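Local structure of caprin-1 (Homo sapiens, 4WBE) at residues A[36-41]-A[47-52]; A[64-69]-A[73-78]. The protein binds mRNAs and regulates their transport, translation and/or stability, and is essential for the assembly of cytoplasmic stress granules. One frame throughout, in Å; residues are numbered along the deposited sequence.

This chain is the HR-1 piece of caprin-1, a mostly helical fragment, most of which belongs to the caprin-1 dimerization domain. Past the long helix 2-27 the chain enters helix 31-39, and interaction 1 closes the loop that follows, joining the end of this helix to the start of helix 49-62. That helix then runs toward the other end of the molecule, where interaction 2 closes the loop between it and helices 72-75 and 77-88. The two contacts follow one another in series, neither nested nor crossed, with centres about 30 Å apart on opposite sides of the chain's centre. The second subunit touches interaction 2 but not interaction 1.

Interaction 1 of 2, residues A[36-41]-A[47-52]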
ATOM      1  N   ASP A  36     -21.376   9.424   8.042  1.00 41.12           N
ATOM      2  CA  ASP A  36     -22.061   8.141   7.944  1.00 40.92           C
ATOM      3  C   ASP A  36     -21.573   7.114   8.974  1.00 39.71           C
ATOM      4  O   ASP A  36     -22.371   6.349   9.514  1.00 43.00           O
ATOM      5  CB  ASP A  36     -21.912   7.570   6.531  1.00 37.56           C
ATOM      6  CG  ASP A  36     -22.622   8.403   5.476  1.00 43.29           C
ATOM      7  OD1 ASP A  36     -23.459   9.255   5.842  1.00 50.15           O
ATOM      8  OD2 ASP A  36     -22.340   8.196   4.277  1.00 41.65           O
ATOM      9  N   LEU A  37     -20.268   7.093   9.243  1.00 32.49           N
ATOM     10  CA  LEU A  37     -19.698   6.127  10.186  1.00 32.23           C
ATOM     11  C   LEU A  37     -20.011   6.454  11.642  1.00 35.07           C
ATOM     12  O   LEU A  37     -20.270   5.563  12.454  1.00 34.38           O
ATOM     13  CB  LEU A  37     -18.178   6.024  10.004  1.00 27.93           C
ATOM     14  CG  LEU A  37     -17.686   5.390   8.701  1.00 29.08           C
ATOM     15  CD1 LEU A  37     -16.168   5.285   8.696  1.00 28.55           C
ATOM     16  CD2 LEU A  37     -18.320   4.024   8.474  1.00 27.18           C
ATOM     17  N   LYS A  38     -19.997   7.738  11.964  1.00 39.89           N
ATOM     18  CA  LYS A  38     -20.237   8.169  13.335  1.00 44.11           C
ATOM     19  C   LYS A  38     -21.695   7.978  13.755  1.00 50.57           C
ATOM     20  O   LYS A  38     -21.984   7.776  14.935  1.00 54.28           O
ATOM     21  CB  LYS A  38     -19.798   9.621  13.533  1.00 43.97           C
ATOM     22  CG  LYS A  38     -18.306   9.791  13.783  1.00 46.55           C
ATOM     23  CD  LYS A  38     -17.979  11.238  14.097  1.00 49.75           C
ATOM     24  CE  LYS A  38     -18.233  12.108  12.883  1.00 52.41           C
ATOM     25  NZ  LYS A  38     -17.873  13.534  13.129  1.00 55.25           N
ATOM     26  N   GLN A  39     -22.607   8.044  12.787  1.00 57.08           N
ATOM     27  CA  GLN A  39     -24.029   7.815  13.052  1.00 63.14           C
ATOM     28  C   GLN A  39     -24.474   6.352  12.900  1.00 61.63           C
ATOM     29  O   GLN A  39     -25.329   5.871  13.653  1.00 63.87           O
ATOM     30  CB  GLN A  39     -24.900   8.767  12.213  1.00 69.54           C
ATOM     31  CG  GLN A  39     -25.559   8.183  10.962  1.00 74.27           C
ATOM     32  CD  GLN A  39     -27.078   8.129  11.064  1.00 80.32           C
ATOM     33  OE1 GLN A  39     -27.677   8.775  11.923  1.00 83.34           O
ATOM     34  NE2 GLN A  39     -27.706   7.396  10.159  1.00 80.56           N
ATOM     35  N   GLY A  40     -23.907   5.651  11.922  1.00 57.98           N
ATOM     36  CA  GLY A  40     -24.244   4.254  11.717  1.00 54.53           C
ATOM     37  C   GLY A  40     -25.398   4.082  10.752  1.00 57.63           C
ATOM     38  O   GLY A  40     -25.721   4.997   9.995  1.00 59.40           O
ATOM     39  N   LEU A  41     -26.034   2.917  10.799  1.00 75.84           N
ATOM     40  CA  LEU A  41     -27.212   2.640   9.988  1.00 84.01           C
ATOM     41  C   LEU A  41     -28.468   3.151  10.685  1.00 89.40           C
ATOM     42  O   LEU A  41     -28.904   4.287  10.464  1.00 92.96           O
ATOM     43  CB  LEU A  41     -27.330   1.126   9.755  1.00 87.11           C
ATOM     44  CG  LEU A  41     -28.408   0.553   8.819  1.00 91.45           C
ATOM     45  CD1 LEU A  41     -28.168   0.996   7.386  1.00 91.99           C
ATOM     46  CD2 LEU A  41     -28.499  -0.976   8.896  1.00 89.44           C
ATOM     47  N   LEU A  47     -18.191   4.236  14.276  1.00 38.59           N
ATOM     48  CA  LEU A  47     -17.055   4.871  14.944  1.00 40.53           C
ATOM     49  C   LEU A  47     -17.506   6.004  15.858  1.00 43.11           C
ATOM     50  O   LEU A  47     -18.480   6.690  15.566  1.00 48.81           O
ATOM     51  CB  LEU A  47     -16.085   5.449  13.908  1.00 38.87           C
ATOM     52  CG  LEU A  47     -15.329   4.493  12.998  1.00 40.25           C
ATOM     53  CD1 LEU A  47     -14.333   5.254  12.135  1.00 40.34           C
ATOM     54  CD2 LEU A  47     -14.615   3.439  13.819  1.00 40.89           C
ATOM     55  N   SER A  48     -16.804   6.186  16.972  1.00 37.22           N
ATOM     56  CA  SER A  48     -16.947   7.398  17.764  1.00 37.56           C
ATOM     57  C   SER A  48     -16.021   8.431  17.143  1.00 41.19           C
ATOM     58  O   SER A  48     -15.154   8.082  16.340  1.00 36.95           O
ATOM     59  CB  SER A  48     -16.537   7.149  19.218  1.00 39.12           C
ATOM     60  OG  SER A  48     -15.147   6.912  19.320  1.00 35.24           O
ATOM     61  N   GLU A  49     -16.201   9.696  17.509  1.00 43.61           N
ATOM     62  CA  GLU A  49     -15.326  10.752  17.017  1.00 43.71           C
ATOM     63  C   GLU A  49     -13.903  10.512  17.516  1.00 39.38           C
ATOM     64  O   GLU A  49     -12.928  10.820  16.832  1.00 38.14           O
ATOM     65  CB  GLU A  49     -15.839  12.122  17.469  1.00 48.30           C
ATOM     66  CG  GLU A  49     -14.971  13.309  17.057  1.00 49.87           C
ATOM     67  CD  GLU A  49     -14.864  13.496  15.552  1.00 52.94           C
ATOM     68  OE1 GLU A  49     -15.908  13.553  14.870  1.00 53.36           O
ATOM     69  OE2 GLU A  49     -13.726  13.615  15.052  1.00 53.18           O
ATOM     70  N   GLU A  50     -13.808   9.950  18.714  1.00 32.62           N
ATOM     71  CA  GLU A  50     -12.535   9.647  19.348  1.00 37.26           C
ATOM     72  C   GLU A  50     -11.773   8.583  18.562  1.00 35.91           C
ATOM     73  O   GLU A  50     -10.568   8.708  18.330  1.00 33.86           O
ATOM     74  CB  GLU A  50     -12.763   9.185  20.789  1.00 43.67           C
ATOM     75  CG  GLU A  50     -13.608  10.146  21.637  1.00 56.47           C
ATOM     76  CD  GLU A  50     -15.109  10.020  21.385  1.00 62.96           C
ATOM     77  OE1 GLU A  50     -15.746   9.118  21.966  1.00 64.73           O
ATOM     78  OE2 GLU A  50     -15.648  10.828  20.599  1.00 62.77           O
ATOM     79  N   GLU A  51     -12.471   7.523  18.171  1.00 34.30           N
ATOM     80  CA  GLU A  51     -11.856   6.471  17.380  1.00 32.64           C
ATOM     81  C   GLU A  51     -11.465   6.991  16.008  1.00 32.67           C
ATOM     82  O   GLU A  51     -10.440   6.606  15.455  1.00 30.61           O
ATOM     83  CB  GLU A  51     -12.794   5.275  17.258  1.00 29.32           C
ATOM     84  CG  GLU A  51     -12.994   4.539  18.565  1.00 32.21           C
ATOM     85  CD  GLU A  51     -14.135   3.558  18.492  1.00 35.00           C
ATOM     86  OE1 GLU A  51     -15.044   3.764  17.660  1.00 35.97           O
ATOM     87  OE2 GLU A  51     -14.114   2.568  19.251  1.00 36.62           O
ATOM     88  N   LEU A  52     -12.290   7.879  15.469  1.00 32.46           N
ATOM     89  CA  LEU A  52     -12.022   8.486  14.174  1.00 30.46           C
ATOM     90  C   LEU A  52     -10.729   9.302  14.217  1.00 30.54           C
ATOM     91  O   LEU A  52      -9.925   9.262  13.281  1.00 29.53           O
ATOM     92  CB  LEU A  52     -13.206   9.368  13.771  1.00 34.92           C
ATOM     93  CG  LEU A  52     -13.304   9.862  12.331  1.00 40.09           C
ATOM     94  CD1 LEU A  52     -13.226   8.692  11.368  1.00 38.79           C
ATOM     95  CD2 LEU A  52     -14.610  10.624  12.122  1.00 45.46           C
TER
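Leu37 O, in the last turn of helix 31-39, accepts Leu47 N at 3.1 Å, and one residue on Lys38 CA directs its hydrogen at Leu47 O (3.2 Å, 167° at the hydrogen). This loop between two consecutive helices ends the first at Gly40, whose positive phi would jam a side chain against the preceding carbonyl, and starts helix 49-62 with a capping box: Ser48 OG accepts Glu51 N at 3.0 Å, while Glu51 OE1 takes Ser48 N. Beside the backbone bond Leu37 and Leu47 run alongside each other in the same direction, touching through CD1 of each at 3.9 Å; Leu47 also packs on Ile105 and Val109 of helix 99-111, so branched apolar residues suit both places. Lys38 has a long apolar stem and a charged end, and uses both. Its CD and CE run across Leu52 CD2 at about a right angle, and a bend at chi3 (-66°) turns the tip toward Glu49. A methionine in its place would probably leave Glu49 OE1 without the ammonium partner it has here. Glu49, bent at chi2, presents OE1 nearly along its C-O axis to Lys38 NZ, a salt bridge of 2.6 Å.

Interaction 2 of 2, residues A[64-69]-A[73-78]; sequences PERDMS and NEQYEH
Hydrogen bonds gather on the side-chain amide of Gln75, whose OE1 grips two donors from the facing loop. Asp67 N reaches it at 2.8 Å in an almost straight bond (179°), tilted somewhat from the carbonyl plane. Arg66 NH1 comes in the carbonyl plane on a lone pair at 3.0 Å, in a more bent bond (139°), with the guanidinium and amide planes steeply inclined to each other. Gln75 is buried, and a neutral amide on a flexible stem suits the place: CG stands anti to the backbone N (chi1 179°) and the bend at chi2 swings the oxygen to the loop. Arg66 NH1 also donates to Leu70 O, while NH2 bonds Phe115 O of the second subunit, making this arginine a bridge between loop and dimer partner.

Within the loop, Asp67 OD1 accepts both Ser69 N (3.1 Å) and Ser69 OG from the same face of its carboxylate. The first of these bonds defines an Asx turn, shortly before helix 72-75.

Apolar packing joins Pro64 to Tyr76: the proline CD meets Tyr76 CE1 obliquely at 3.8 Å. The same ring makes a van der Waals contact with the amide, Pro64 CG lying 3.6 Å from Gln75 NE2; its rigidity gives a compact surface for both neighbours. Gln75 CG rests over one face of the Tyr76 ring, offset toward the rim, and Tyr76 also packs on Tyr23 of the second subunit.

Two waters join Pro64 O to the phenol. Water 1 donates to Pro64 O and accepts from Tyr76 OH at 2.6 Å, lying in the ring plane at its edge, whereas water 2 donates to both oxygens.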
ATOM      1  N   PRO A  64       3.068   8.992   5.258  1.00 21.44           N
ATOM      2  CA  PRO A  64       3.753  10.250   5.576  1.00 19.29           C
ATOM      3  C   PRO A  64       3.968  11.128   4.355  1.00 19.45           C
ATOM      4  O   PRO A  64       4.141  10.623   3.243  1.00 18.27           O
ATOM      5  CB  PRO A  64       5.107   9.780   6.135  1.00 19.96           C
ATOM      6  CG  PRO A  64       5.336   8.431   5.512  1.00 16.26           C
ATOM      7  CD  PRO A  64       3.958   7.822   5.389  1.00 19.20           C
ATOM      8  N   GLU A  65       3.925  12.438   4.565  1.00 23.48           N
ATOM      9  CA  GLU A  65       4.334  13.364   3.528  1.00 29.89           C
ATOM     10  C   GLU A  65       5.814  13.170   3.267  1.00 26.47           C
ATOM     11  O   GLU A  65       6.576  12.803   4.165  1.00 23.64           O
ATOM     12  CB  GLU A  65       4.066  14.817   3.931  1.00 32.22           C
ATOM     13  CG  GLU A  65       2.595  15.170   4.099  1.00 42.38           C
ATOM     14  CD  GLU A  65       1.787  15.036   2.814  1.00 51.84           C
ATOM     15  OE1 GLU A  65       2.368  14.776   1.736  1.00 52.96           O
ATOM     16  OE2 GLU A  65       0.550  15.200   2.886  1.00 55.47           O
ATOM     17  N   ARG A  66       6.208  13.414   2.026  1.00 26.20           N
ATOM     18  CA  ARG A  66       7.580  13.224   1.595  1.00 25.47           C
ATOM     19  C   ARG A  66       8.500  14.209   2.328  1.00 26.11           C
ATOM     20  O   ARG A  66       8.317  15.422   2.241  1.00 27.99           O
ATOM     21  CB  ARG A  66       7.648  13.424   0.084  1.00 26.29           C
ATOM     22  CG  ARG A  66       8.959  13.037  -0.528  1.00 28.11           C
ATOM     23  CD  ARG A  66       9.189  11.535  -0.491  1.00 25.31           C
ATOM     24  NE  ARG A  66      10.489  11.231  -1.076  1.00 25.01           N
ATOM     25  CZ  ARG A  66      11.622  11.180  -0.385  1.00 23.35           C
ATOM     26  NH1 ARG A  66      11.613  11.380   0.928  1.00 18.09           N
ATOM     27  NH2 ARG A  66      12.766  10.916  -1.004  1.00 21.90           N
ATOM     28  N   ASP A  67       9.469  13.673   3.067  1.00 17.34           N
ATOM     29  CA  ASP A  67      10.427  14.471   3.837  1.00 18.68           C
ATOM     30  C   ASP A  67      11.763  14.582   3.087  1.00 21.12           C
ATOM     31  O   ASP A  67      12.433  13.574   2.848  1.00 20.52           O
ATOM     32  CB  ASP A  67      10.611  13.833   5.225  1.00 18.67           C
ATOM     33  CG  ASP A  67      11.474  14.671   6.169  1.00 23.40           C
ATOM     34  OD1 ASP A  67      12.249  15.540   5.707  1.00 23.31           O
ATOM     35  OD2 ASP A  67      11.372  14.448   7.397  1.00 23.12           O
ATOM     36  N   MET A  68      12.150  15.808   2.737  1.00 17.98           N
ATOM     37  CA  MET A  68      13.329  16.039   1.893  1.00 18.91           C
ATOM     38  C   MET A  68      14.661  15.628   2.535  1.00 19.62           C
ATOM     39  O   MET A  68      15.668  15.471   1.840  1.00 19.39           O
ATOM     40  CB  MET A  68      13.356  17.508   1.416  1.00 19.19           C
ATOM     41  CG  MET A  68      14.046  18.525   2.353  1.00 20.12           C
ATOM     42  SD  MET A  68      14.081  20.232   1.689  1.00 24.67           S
ATOM     43  CE  MET A  68      12.344  20.594   1.739  1.00 20.52           C
ATOM     44  N   SER A  69      14.668  15.436   3.852  1.00 19.34           N
ATOM     45  CA  SER A  69      15.859  14.951   4.540  1.00 21.99           C
ATOM     46  C   SER A  69      15.984  13.426   4.448  1.00 22.24           C
ATOM     47  O   SER A  69      16.989  12.856   4.875  1.00 25.63           O
ATOM     48  CB  SER A  69      15.835  15.372   6.009  1.00 24.48           C
ATOM     49  OG  SER A  69      14.831  14.665   6.707  1.00 25.04           O
ATOM     50  N   ASN A  73      14.350   5.203  -0.056  1.00 19.42           N
ATOM     51  CA  ASN A  73      14.462   3.899   0.607  1.00 19.20           C
ATOM     52  C   ASN A  73      14.325   3.996   2.127  1.00 20.28           C
ATOM     53  O   ASN A  73      14.224   2.976   2.815  1.00 21.64           O
ATOM     54  CB  ASN A  73      15.803   3.237   0.256  1.00 22.33           C
ATOM     55  CG  ASN A  73      16.973   3.850   0.997  1.00 24.28           C
ATOM     56  OD1 ASN A  73      17.197   3.555   2.175  1.00 28.23           O
ATOM     57  ND2 ASN A  73      17.708   4.726   0.331  1.00 25.10           N
ATOM     58  N   GLU A  74      14.315   5.221   2.647  1.00 16.37           N
ATOM     59  CA  GLU A  74      14.155   5.453   4.079  1.00 15.29           C
ATOM     60  C   GLU A  74      12.776   5.964   4.465  1.00 18.11           C
ATOM     61  O   GLU A  74      12.337   5.784   5.607  1.00 16.91           O
ATOM     62  CB  GLU A  74      15.167   6.507   4.527  1.00 21.27           C
ATOM     63  CG  GLU A  74      16.618   6.121   4.380  1.00 24.66           C
ATOM     64  CD  GLU A  74      17.552   7.266   4.741  1.00 25.85           C
ATOM     65  OE1 GLU A  74      17.439   8.360   4.143  1.00 22.34           O
ATOM     66  OE2 GLU A  74      18.360   7.086   5.668  1.00 28.57           O
ATOM     67  N   GLN A  75      12.114   6.623   3.521  1.00 17.03           N
ATOM     68  CA  GLN A  75      10.855   7.321   3.781  1.00 18.82           C
ATOM     69  C   GLN A  75       9.785   6.463   4.445  1.00 14.66           C
ATOM     70  O   GLN A  75       9.006   6.949   5.263  1.00 15.42           O
ATOM     71  CB  GLN A  75      10.313   7.928   2.485  1.00 16.88           C
ATOM     72  CG  GLN A  75       8.985   8.670   2.630  1.00 20.40           C
ATOM     73  CD  GLN A  75       9.106   9.892   3.528  1.00 23.26           C
ATOM     74  OE1 GLN A  75       9.671  10.915   3.134  1.00 22.26           O
ATOM     75  NE2 GLN A  75       8.550   9.799   4.734  1.00 15.46           N
ATOM     76  N   TYR A  76       9.743   5.188   4.088  1.00 16.55           N
ATOM     77  CA  TYR A  76       8.654   4.332   4.543  1.00 15.22           C
ATOM     78  C   TYR A  76       9.067   3.234   5.509  1.00 15.82           C
ATOM     79  O   TYR A  76       8.305   2.290   5.739  1.00 15.70           O
ATOM     80  CB  TYR A  76       7.928   3.746   3.337  1.00 14.61           C
ATOM     81  CG  TYR A  76       7.229   4.801   2.520  1.00 20.14           C
ATOM     82  CD1 TYR A  76       6.019   5.328   2.942  1.00 20.18           C
ATOM     83  CD2 TYR A  76       7.769   5.264   1.326  1.00 16.94           C
ATOM     84  CE1 TYR A  76       5.369   6.287   2.207  1.00 22.57           C
ATOM     85  CE2 TYR A  76       7.122   6.228   0.580  1.00 17.02           C
ATOM     86  CZ  TYR A  76       5.923   6.734   1.029  1.00 20.49           C
ATOM     87  OH  TYR A  76       5.255   7.689   0.311  1.00 23.25           O
ATOM     88  N   GLU A  77      10.264   3.357   6.079  1.00 15.73           N
ATOM     89  CA  GLU A  77      10.724   2.380   7.047  1.00 21.06           C
ATOM     90  C   GLU A  77       9.782   2.338   8.258  1.00 18.50           C
ATOM     91  O   GLU A  77       9.243   1.281   8.595  1.00 21.06           O
ATOM     92  CB  GLU A  77      12.173   2.673   7.468  1.00 24.65           C
ATOM     93  CG  GLU A  77      12.687   1.783   8.587  1.00 32.22           C
ATOM     94  CD  GLU A  77      12.951   0.350   8.129  1.00 39.04           C
ATOM     95  OE1 GLU A  77      13.144   0.124   6.913  1.00 39.98           O
ATOM     96  OE2 GLU A  77      12.976  -0.553   8.994  1.00 40.83           O
ATOM     97  N   HIS A  78       9.554   3.488   8.889  1.00 17.18           N
ATOM     98  CA  HIS A  78       8.655   3.547  10.045  1.00 18.40           C
ATOM     99  C   HIS A  78       7.224   3.134   9.700  1.00 16.52           C
ATOM    100  O   HIS A  78       6.602   2.370  10.447  1.00 17.94           O
ATOM    101  CB  HIS A  78       8.651   4.948  10.669  1.00 19.32           C
ATOM    102  CG  HIS A  78       9.895   5.273  11.427  1.00 31.55           C
ATOM    103  ND1 HIS A  78      10.814   4.316  11.802  1.00 36.88           N
ATOM    104  CD2 HIS A  78      10.381   6.455  11.882  1.00 33.07           C
ATOM    105  CE1 HIS A  78      11.806   4.892  12.459  1.00 34.73           C
ATOM    106  NE2 HIS A  78      11.565   6.188  12.518  1.00 33.72           N
TER
HETATM  107  O   HOH W   1       3.239   8.697   1.674  1.00 19.67           O
HETATM  108  O   HOH W   2       6.078  10.385   1.213  1.00 19.84           O
HETATM  109  O   HOH W   3      18.725  10.833   4.732  1.00 27.26           O